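Side-chain contacts in predicted ATPase involved in replication control, Cdc46/Mcm family (Methanopyrus kandleri AV19, PDB 3F8T), which probably acts as an ATP-driven single-stranded DNA helicase of the MCM family in DNA replication: residues 456-461 with 477-482; 218-223 with 483-488; 66-71 with 103-108. The protein carries 2 engineered substitutions. All coordinates share one frame; numbering follows the deposited sequence.

Contact 1. Residues 456-461 with 477-482; sequences ERLAKA and DIAAEL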
loop_
_atom_site.group_PDB
_atom_site.type_symbol
_atom_site.label_atom_id
_atom_site.label_comp_id
_atom_site.label_asym_id
_atom_site.label_seq_id
_atom_site.Cartn_x
_atom_site.Cartn_y
_atom_site.Cartn_z
ATOM N N GLU A 456 7.119 -1.437 21.570
ATOM C CA GLU A 456 6.454 -2.654 21.095
ATOM C C GLU A 456 6.367 -2.698 19.567
ATOM O O GLU A 456 6.652 -3.730 18.967
ATOM C CB GLU A 456 5.063 -2.841 21.747
ATOM C CG GLU A 456 4.270 -3.996 21.134
ATOM C CD GLU A 456 3.455 -4.819 22.137
ATOM O OE1 GLU A 456 3.480 -4.549 23.354
ATOM O OE2 GLU A 456 2.766 -5.745 21.675
ATOM N N ARG A 457 5.984 -1.580 18.949
ATOM C CA ARG A 457 5.938 -1.477 17.484
ATOM C C ARG A 457 7.284 -1.708 16.838
ATOM O O ARG A 457 7.377 -2.423 15.832
ATOM C CB ARG A 457 5.429 -0.104 17.058
ATOM C CG ARG A 457 3.951 0.086 17.276
ATOM C CD ARG A 457 3.528 1.505 16.845
ATOM N NE ARG A 457 2.243 1.840 17.458
ATOM C CZ ARG A 457 2.027 2.855 18.291
ATOM N NH1 ARG A 457 2.993 3.705 18.618
ATOM N NH2 ARG A 457 0.817 3.034 18.793
ATOM N N LEU A 458 8.325 -1.086 17.398
ATOM C CA LEU A 458 9.674 -1.254 16.862
ATOM C C LEU A 458 10.165 -2.686 17.004
ATOM O O LEU A 458 10.886 -3.190 16.126
ATOM C CB LEU A 458 10.654 -0.295 17.535
ATOM C CG LEU A 458 10.548 1.188 17.157
ATOM C CD1 LEU A 458 11.104 2.053 18.302
ATOM C CD2 LEU A 458 11.342 1.419 15.866
ATOM N N ALA A 459 9.827 -3.324 18.128
ATOM C CA ALA A 459 10.217 -4.731 18.341
ATOM C C ALA A 459 9.520 -5.697 17.374
ATOM O O ALA A 459 10.146 -6.642 16.881
ATOM C CB ALA A 459 9.973 -5.145 19.786
ATOM N N LYS A 460 8.231 -5.468 17.120
ATOM C CA LYS A 460 7.489 -6.229 16.114
ATOM C C LYS A 460 8.129 -6.035 14.726
ATOM O O LYS A 460 8.308 -6.998 13.974
ATOM C CB LYS A 460 6.017 -5.805 16.102
ATOM C CG LYS A 460 5.205 -6.245 17.367
ATOM C CD LYS A 460 3.745 -5.757 17.267
ATOM C CE LYS A 460 2.840 -6.369 18.348
ATOM N NZ LYS A 460 1.525 -5.621 18.396
ATOM N N ALA A 461 8.466 -4.787 14.387
ATOM C CA ALA A 461 9.139 -4.509 13.116
ATOM C C ALA A 461 10.450 -5.271 12.976
ATOM O O ALA A 461 10.735 -5.851 11.910
ATOM C CB ALA A 461 9.358 -3.001 12.931
ATOM N N ASP A 477 15.074 -5.196 23.065
ATOM C CA ASP A 477 16.299 -4.489 23.403
ATOM C C ASP A 477 16.698 -3.489 22.321
ATOM O O ASP A 477 17.115 -2.360 22.619
ATOM C CB ASP A 477 17.437 -5.489 23.648
ATOM C CG ASP A 477 17.324 -6.183 24.999
ATOM O OD1 ASP A 477 16.430 -5.829 25.798
ATOM O OD2 ASP A 477 18.146 -7.078 25.262
ATOM N N ILE A 478 16.590 -3.915 21.070
ATOM C CA ILE A 478 16.920 -3.049 19.941
ATOM C C ILE A 478 15.956 -1.861 19.864
ATOM O O ILE A 478 16.377 -0.712 19.704
ATOM C CB ILE A 478 16.886 -3.843 18.624
ATOM C CG1 ILE A 478 18.106 -4.749 18.523
ATOM C CG2 ILE A 478 16.784 -2.893 17.402
ATOM C CD1 ILE A 478 17.956 -5.821 17.430
ATOM N N ALA A 479 14.662 -2.161 19.963
ATOM C CA ALA A 479 13.596 -1.150 20.012
ATOM C C ALA A 479 13.801 -0.120 21.150
ATOM O O ALA A 479 13.735 1.100 20.932
ATOM C CB ALA A 479 12.260 -1.848 20.159
ATOM N N ALA A 480 14.066 -0.617 22.353
ATOM C CA ALA A 480 14.233 0.238 23.527
ATOM C C ALA A 480 15.437 1.159 23.396
ATOM O O ALA A 480 15.368 2.318 23.797
ATOM C CB ALA A 480 14.372 -0.620 24.786
ATOM N N GLU A 481 16.535 0.651 22.835
ATOM C CA GLU A 481 17.730 1.477 22.594
ATOM C C GLU A 481 17.407 2.658 21.679
ATOM O O GLU A 481 17.885 3.766 21.897
ATOM C CB GLU A 481 18.857 0.632 21.995
ATOM C CG GLU A 481 20.237 1.305 21.998
ATOM C CD GLU A 481 20.532 2.138 20.748
ATOM O OE1 GLU A 481 20.111 1.752 19.625
ATOM O OE2 GLU A 481 21.207 3.183 20.894
ATOM N N LEU A 482 16.577 2.431 20.663
ATOM C CA LEU A 482 16.187 3.526 19.761
ATOM C C LEU A 482 15.279 4.547 20.412
ATOM O O LEU A 482 15.444 5.743 20.184
ATOM C CB LEU A 482 15.515 2.986 18.494
ATOM C CG LEU A 482 16.417 2.141 17.588
ATOM C CD1 LEU A 482 15.579 1.493 16.490
ATOM C CD2 LEU A 482 17.593 2.921 16.993
#

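Contact 2. Residues 218-223 with 483-488; sequences AEEVGK and VDWYLE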
loop_
_atom_site.group_PDB
_atom_site.type_symbol
_atom_site.label_atom_id
_atom_site.label_comp_id
_atom_site.label_asym_id
_atom_site.label_seq_id
_atom_site.Cartn_x
_atom_site.Cartn_y
_atom_site.Cartn_z
ATOM N N ALA A 218 25.033 8.621 11.121
ATOM C CA ALA A 218 23.596 8.415 10.873
ATOM C C ALA A 218 23.081 6.993 11.179
ATOM O O ALA A 218 22.056 6.577 10.638
ATOM C CB ALA A 218 23.233 8.826 9.434
ATOM N N GLU A 219 23.793 6.267 12.047
ATOM C CA GLU A 219 23.476 4.868 12.400
ATOM C C GLU A 219 22.086 4.646 13.009
ATOM O O GLU A 219 21.320 3.820 12.523
ATOM C CB GLU A 219 24.541 4.314 13.351
ATOM C CG GLU A 219 24.253 2.917 13.905
ATOM C CD GLU A 219 24.278 1.819 12.845
ATOM O OE1 GLU A 219 23.379 1.782 11.966
ATOM O OE2 GLU A 219 25.191 0.969 12.905
ATOM N N GLU A 220 21.785 5.374 14.081
ATOM C CA GLU A 220 20.494 5.294 14.759
ATOM C C GLU A 220 19.364 5.734 13.840
ATOM O O GLU A 220 18.298 5.119 13.815
ATOM C CB GLU A 220 20.513 6.162 16.011
ATOM C CG GLU A 220 21.649 5.787 16.949
ATOM C CD GLU A 220 21.449 4.404 17.500
ATOM O OE1 GLU A 220 20.393 4.183 18.126
ATOM O OE2 GLU A 220 22.330 3.538 17.291
ATOM N N VAL A 221 19.610 6.803 13.090
ATOM C CA VAL A 221 18.632 7.321 12.151
ATOM C C VAL A 221 18.289 6.225 11.130
ATOM O O VAL A 221 17.110 5.929 10.915
ATOM C CB VAL A 221 19.137 8.604 11.458
ATOM C CG1 VAL A 221 18.178 9.035 10.375
ATOM C CG2 VAL A 221 19.332 9.718 12.498
ATOM N N GLY A 222 19.315 5.619 10.525
ATOM C CA GLY A 222 19.113 4.505 9.576
ATOM C C GLY A 222 18.303 3.364 10.178
ATOM O O GLY A 222 17.429 2.797 9.512
ATOM N N LYS A 223 18.602 3.006 11.426
ATOM C CA LYS A 223 17.898 1.899 12.094
ATOM C C LYS A 223 16.426 2.236 12.297
ATOM O O LYS A 223 15.563 1.414 12.057
ATOM C CB LYS A 223 18.562 1.562 13.427
ATOM C CG LYS A 223 19.949 0.886 13.283
ATOM C CD LYS A 223 20.504 0.613 14.655
ATOM C CE LYS A 223 21.825 -0.154 14.542
ATOM N NZ LYS A 223 22.460 -0.243 15.892
ATOM N N VAL A 483 14.313 4.089 21.211
ATOM C CA VAL A 483 13.422 5.016 21.912
ATOM C C VAL A 483 14.245 5.826 22.920
ATOM O O VAL A 483 14.134 7.056 22.966
ATOM C CB VAL A 483 12.195 4.303 22.576
ATOM C CG1 VAL A 483 11.382 5.290 23.444
ATOM C CG2 VAL A 483 11.286 3.710 21.511
ATOM N N ASP A 484 15.093 5.141 23.682
ATOM C CA ASP A 484 16.009 5.814 24.628
ATOM C C ASP A 484 16.915 6.857 23.965
ATOM O O ASP A 484 17.107 7.968 24.495
ATOM C CB ASP A 484 16.864 4.791 25.368
ATOM C CG ASP A 484 16.099 4.070 26.451
ATOM O OD1 ASP A 484 15.076 4.600 26.932
ATOM O OD2 ASP A 484 16.520 2.961 26.818
ATOM N N TRP A 485 17.453 6.506 22.801
ATOM C CA TRP A 485 18.312 7.421 22.039
ATOM C C TRP A 485 17.542 8.687 21.669
ATOM O O TRP A 485 18.038 9.794 21.881
ATOM C CB TRP A 485 18.874 6.725 20.798
ATOM C CG TRP A 485 19.812 7.560 19.970
ATOM C CD1 TRP A 485 21.175 7.666 20.112
ATOM C CD2 TRP A 485 19.460 8.395 18.865
ATOM N NE1 TRP A 485 21.684 8.528 19.160
ATOM C CE2 TRP A 485 20.652 8.985 18.383
ATOM C CE3 TRP A 485 18.252 8.712 18.240
ATOM C CZ2 TRP A 485 20.667 9.866 17.302
ATOM C CZ3 TRP A 485 18.266 9.587 17.159
ATOM C CH2 TRP A 485 19.468 10.150 16.700
ATOM N N TYR A 486 16.332 8.515 21.133
ATOM C CA TYR A 486 15.402 9.621 20.852
ATOM C C TYR A 486 15.125 10.489 22.085
ATOM O O TYR A 486 15.232 11.725 22.037
ATOM C CB TYR A 486 14.073 9.061 20.300
ATOM C CG TYR A 486 12.864 9.961 20.501
ATOM C CD1 TYR A 486 12.929 11.314 20.185
ATOM C CD2 TYR A 486 11.659 9.456 20.987
ATOM C CE1 TYR A 486 11.840 12.157 20.365
ATOM C CE2 TYR A 486 10.538 10.304 21.176
ATOM C CZ TYR A 486 10.650 11.655 20.851
ATOM O OH TYR A 486 9.588 12.545 20.983
ATOM N N LEU A 487 14.739 9.848 23.183
ATOM C CA LEU A 487 14.394 10.579 24.406
ATOM C C LEU A 487 15.586 11.367 24.969
ATOM O O LEU A 487 15.429 12.508 25.441
ATOM C CB LEU A 487 13.842 9.629 25.462
ATOM C CG LEU A 487 12.489 8.962 25.180
ATOM C CD1 LEU A 487 12.179 7.983 26.297
ATOM C CD2 LEU A 487 11.346 9.971 25.007
ATOM N N GLU A 488 16.762 10.757 24.897
ATOM C CA GLU A 488 17.977 11.347 25.437
ATOM C C GLU A 488 18.520 12.459 24.561
ATOM O O GLU A 488 18.815 13.546 25.062
ATOM C CB GLU A 488 19.025 10.267 25.739
ATOM C CG GLU A 488 18.666 9.478 27.008
ATOM C CD GLU A 488 19.342 8.105 27.120
ATOM O OE1 GLU A 488 20.431 7.908 26.536
ATOM O OE2 GLU A 488 18.781 7.226 27.822
#

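Contact 3. Residues 66-71 with 103-108; sequences LASWIA and HRFRRV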
loop_
_atom_site.group_PDB
_atom_site.type_symbol
_atom_site.label_atom_id
_atom_site.label_comp_id
_atom_site.label_asym_id
_atom_site.label_seq_id
_atom_site.Cartn_x
_atom_site.Cartn_y
_atom_site.Cartn_z
ATOM N N LEU A 66 -5.645 -20.278 -30.113
ATOM C CA LEU A 66 -7.052 -19.866 -30.095
ATOM C C LEU A 66 -7.359 -18.983 -28.884
ATOM O O LEU A 66 -8.056 -17.972 -29.018
ATOM C CB LEU A 66 -8.002 -21.077 -30.130
ATOM C CG LEU A 66 -9.502 -20.750 -30.121
ATOM C CD1 LEU A 66 -9.930 -19.770 -31.233
ATOM C CD2 LEU A 66 -10.383 -22.004 -30.150
ATOM N N ALA A 67 -6.846 -19.367 -27.713
ATOM C CA ALA A 67 -7.014 -18.582 -26.492
ATOM C C ALA A 67 -6.519 -17.153 -26.755
ATOM O O ALA A 67 -7.186 -16.166 -26.446
ATOM C CB ALA A 67 -6.231 -19.239 -25.325
ATOM N N SER A 68 -5.344 -17.068 -27.354
ATOM C CA SER A 68 -4.732 -15.803 -27.710
ATOM C C SER A 68 -5.593 -15.003 -28.696
ATOM O O SER A 68 -5.801 -13.805 -28.505
ATOM C CB SER A 68 -3.351 -16.074 -28.302
ATOM O OG SER A 68 -2.690 -14.858 -28.548
ATOM N N TRP A 69 -6.097 -15.662 -29.736
ATOM C CA TRP A 69 -6.930 -15.005 -30.753
ATOM C C TRP A 69 -8.194 -14.439 -30.105
ATOM O O TRP A 69 -8.638 -13.329 -30.424
ATOM C CB TRP A 69 -7.323 -16.009 -31.841
ATOM C CG TRP A 69 -7.982 -15.363 -33.039
ATOM C CD1 TRP A 69 -7.359 -14.927 -34.182
ATOM C CD2 TRP A 69 -9.373 -15.080 -33.206
ATOM N NE1 TRP A 69 -8.286 -14.391 -35.056
ATOM C CE2 TRP A 69 -9.529 -14.472 -34.483
ATOM C CE3 TRP A 69 -10.510 -15.292 -32.414
ATOM C CZ2 TRP A 69 -10.775 -14.057 -34.968
ATOM C CZ3 TRP A 69 -11.750 -14.886 -32.895
ATOM C CH2 TRP A 69 -11.874 -14.276 -34.171
ATOM N N ILE A 70 -8.778 -15.226 -29.204
ATOM C CA ILE A 70 -10.010 -14.830 -28.534
ATOM C C ILE A 70 -9.781 -13.583 -27.682
ATOM O O ILE A 70 -10.568 -12.636 -27.751
ATOM C CB ILE A 70 -10.616 -15.996 -27.706
ATOM C CG1 ILE A 70 -11.169 -17.071 -28.648
ATOM C CG2 ILE A 70 -11.732 -15.480 -26.793
ATOM C CD1 ILE A 70 -11.611 -18.363 -27.949
ATOM N N ALA A 71 -8.690 -13.575 -26.915
ATOM C CA ALA A 71 -8.343 -12.417 -26.084
ATOM C C ALA A 71 -8.132 -11.193 -26.968
ATOM O O ALA A 71 -8.669 -10.128 -26.688
ATOM C CB ALA A 71 -7.104 -12.701 -25.230
ATOM N N HIS A 103 -0.697 -15.082 -20.530
ATOM C CA HIS A 103 0.124 -14.240 -19.663
ATOM C C HIS A 103 0.375 -12.826 -20.195
ATOM O O HIS A 103 0.412 -11.866 -19.417
ATOM C CB HIS A 103 1.444 -14.942 -19.323
ATOM C CG HIS A 103 2.253 -14.223 -18.287
ATOM N ND1 HIS A 103 2.003 -14.337 -16.936
ATOM C CD2 HIS A 103 3.290 -13.361 -18.407
ATOM C CE1 HIS A 103 2.862 -13.588 -16.266
ATOM N NE2 HIS A 103 3.654 -12.985 -17.135
ATOM N N ARG A 104 0.512 -12.698 -21.514
ATOM C CA ARG A 104 0.792 -11.404 -22.143
ATOM C C ARG A 104 -0.373 -10.408 -22.076
ATOM O O ARG A 104 -0.172 -9.208 -22.285
ATOM C CB ARG A 104 1.263 -11.582 -23.595
ATOM C CG ARG A 104 0.254 -12.240 -24.494
ATOM C CD ARG A 104 0.574 -12.075 -25.972
ATOM N NE ARG A 104 0.130 -10.784 -26.495
ATOM C CZ ARG A 104 -0.359 -10.600 -27.719
ATOM N NH1 ARG A 104 -0.497 -11.633 -28.546
ATOM N NH2 ARG A 104 -0.734 -9.387 -28.113
ATOM N N PHE A 105 -1.582 -10.899 -21.790
ATOM C CA PHE A 105 -2.758 -10.026 -21.682
ATOM C C PHE A 105 -3.012 -9.564 -20.237
ATOM O O PHE A 105 -3.957 -8.805 -19.973
ATOM C CB PHE A 105 -4.012 -10.711 -22.248
ATOM C CG PHE A 105 -3.909 -11.062 -23.714
ATOM C CD1 PHE A 105 -3.370 -12.282 -24.111
ATOM C CD2 PHE A 105 -4.353 -10.177 -24.690
ATOM C CE1 PHE A 105 -3.267 -12.611 -25.478
ATOM C CE2 PHE A 105 -4.257 -10.498 -26.048
ATOM C CZ PHE A 105 -3.713 -11.723 -26.432
ATOM N N ARG A 106 -2.175 -10.022 -19.312
ATOM C CA ARG A 106 -2.351 -9.708 -17.881
ATOM C C ARG A 106 -1.446 -8.562 -17.431
ATOM O O ARG A 106 -0.305 -8.447 -17.890
ATOM C CB ARG A 106 -2.075 -10.936 -17.008
ATOM C CG ARG A 106 -2.942 -12.150 -17.310
ATOM C CD ARG A 106 -2.858 -13.169 -16.184
ATOM N NE ARG A 106 -3.188 -14.516 -16.643
ATOM C CZ ARG A 106 -3.568 -15.517 -15.847
ATOM N NH1 ARG A 106 -3.684 -15.328 -14.532
ATOM N NH2 ARG A 106 -3.848 -16.710 -16.368
ATOM N N ARG A 107 -1.960 -7.733 -16.521
ATOM C CA ARG A 107 -1.220 -6.599 -15.959
ATOM C C ARG A 107 -0.588 -5.725 -17.039
ATOM O O ARG A 107 0.605 -5.418 -16.988
ATOM C CB ARG A 107 -0.157 -7.087 -14.972
ATOM C CG ARG A 107 -0.737 -7.823 -13.779
ATOM C CD ARG A 107 0.361 -8.488 -12.961
ATOM N NE ARG A 107 -0.214 -9.326 -11.914
ATOM C CZ ARG A 107 -0.443 -10.634 -12.028
ATOM N NH1 ARG A 107 -0.130 -11.289 -13.148
ATOM N NH2 ARG A 107 -0.984 -11.292 -11.008
ATOM N N VAL A 108 -1.407 -5.348 -18.014
ATOM C CA VAL A 108 -0.987 -4.557 -19.162
ATOM C C VAL A 108 -0.561 -3.154 -18.721
ATOM O O VAL A 108 -1.290 -2.453 -18.021
ATOM C CB VAL A 108 -2.113 -4.495 -20.234
ATOM C CG1 VAL A 108 -1.859 -3.393 -21.243
ATOM C CG2 VAL A 108 -2.248 -5.841 -20.941
#

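Contact 1. Residues 456-461 with 477-482
Within the AAA-lid region of this MCM homolog, helices 449-465 and 473-489 pack face to face where Ala479 fits against Leu458 and Ala459. Their local axes come within 7.9 Å of each other and run at 134°, about midway between perpendicular and antiparallel. A methyl group makes so near an approach possible. CB of Ala479 stands 3.4 Å from CB of Leu458, tighter than an ordinary carbon contact, and 3.5 Å from the backbone N of Ala459, so that it presses on the helix backbone itself; CB of Ala459 joins it from the flank at 4.0 Å from Ala479 CB. The rest of Leu458 passes this methyl by. With CG set anti to the carbonyl carbon (chi1 -73°), the two methyls of Leu458 take different partners: CD1 lies 3.8 Å from the carbonyl O of Ala479, and CD2 meets CD1 of Leu482 more loosely, at 4.3 Å. Leu227 of helix 219-229 touches both leucines and extends the apolar layer. Charged neighbours such as Lys460, paired with Glu456 and Glu238, stay away from the joint. What remains is a buried contact whose side-chain partners are all apolar and which therefore rests on shape and close fit.

Contact 2. Residues 218-223 with 483-488
The indole of Trp485 and the aliphatic part of Glu220 show how an acidic side chain can cover an aromatic face with its methylenes. Trp485, on helix 473-489 of the AAA-lid region, points toward helix 219-229 of the P-loop domain and offers it one flat face. Glu220 lies over that face with its methylene groups. Glu220 CG sits 3.6 Å from the centroid of the Trp485 five-membered ring, only 12° off the normal, a CH-pi contact, and comes within 3.5 Å of Trp485 NE1. Glu220 CB rides over the middle of the bicycle, 3.7 Å from CE2 of Trp485. Two torsions arrange this: the tryptophan extends with CG opposite its backbone N, while the glutamate chain folds at chi2, -66°, turning its carboxylate back toward the base of the indole. Glu220 OE1 there lies 3.9 Å from Trp485 CG, and the carboxylate plane is inclined 47° to the ring, so the acid neither stacks flat nor stands upright. Val221 adds a smaller touch, its CG2 being 4.2 Å from Trp485 CH2 at the far end of the six-membered ring, and its side chain also reaches Ala375 of strand 373-376. Replacing Trp485 by an alanine would probably deprive the methylenes of Glu220 of the surface they cover, open a gap between the two helices and leave the Glu220 chain less firmly placed. This part of the joint between P-loop domain and lid is therefore made by carbon on pi surface, while the carboxylate itself faces another acid, Glu481; that crowding of like charges is likely to favour proton uptake by one of the pair.

Contact 3. Residues 66-71 with 103-108
Phe105 lays the face of its ring against the methyl group of Ala71, whose CB stands 3.5 Å from the ring centroid and just 5° off the normal. This is an almost ideally centred CH-pi contact: all six ring carbons lie at nearly equal range from the methyl, the nearest, CE2, at 3.7 Å. Over the opposite face runs the side chain of the preceding residue, Arg104. Its NE stands 3.9 Å above the plane of the Phe105 ring, displaced toward the rim, and CZ of Phe105 in turn lies over the middle of the guanidinium. Arg104 gets there by a bend at chi3 (-82°), which folds the chain back across the phenyl group, leaving the aromatic ring between a methyl and a planar cation. These layers join two regions of the MCM N-terminal half: Ala71 and Ser68 belong to helix 64-72 of the N-terminal domain, whereas Phe105 ends a short 3-10 turn in the connection leading to strand 118-130 of the OB fold. Backbone hydrogen bonds from Ala71 to Leu118 and from Phe105 to Ser120 fasten both partners to that same strand, and Met114 also touches the phenylalanine. Ser68 closes the rim. Its OG, held anti to the backbone N at chi1 -175°, reaches the ring edge in plane, 3.8 Å from CE1 of Phe105. The same oxygen is 3.9 Å from Arg104 NH1, too long for a hydrogen bond, so the hydroxyl and the guanidinium are merely neighbours. The carbonyl O of Ser68 approaches CZ of Phe105 obliquely at 3.6 Å, while accepting a hydrogen bond from Thr72 OG1 one helical turn on.

Contact 3 comes first along the chain: it closes before contact 1 opens, and lies on the other side of the chain's centre, with its centre about 47 Å from that of contact 1 and 51 Å from that of contact 2. Contacts 1 and 2 are neighbours, centres about 11 Å apart, and share helix 473-489; contact 1 falls within the long span between the two segments of contact 2. They touch directly, Leu458 CD1 lying 3.6 Å from Val483 CG2. One helix thus packs within the lid and against the P-loop domain, whereas contact 3 separately ties the N-terminal domain to the approach to the OB fold.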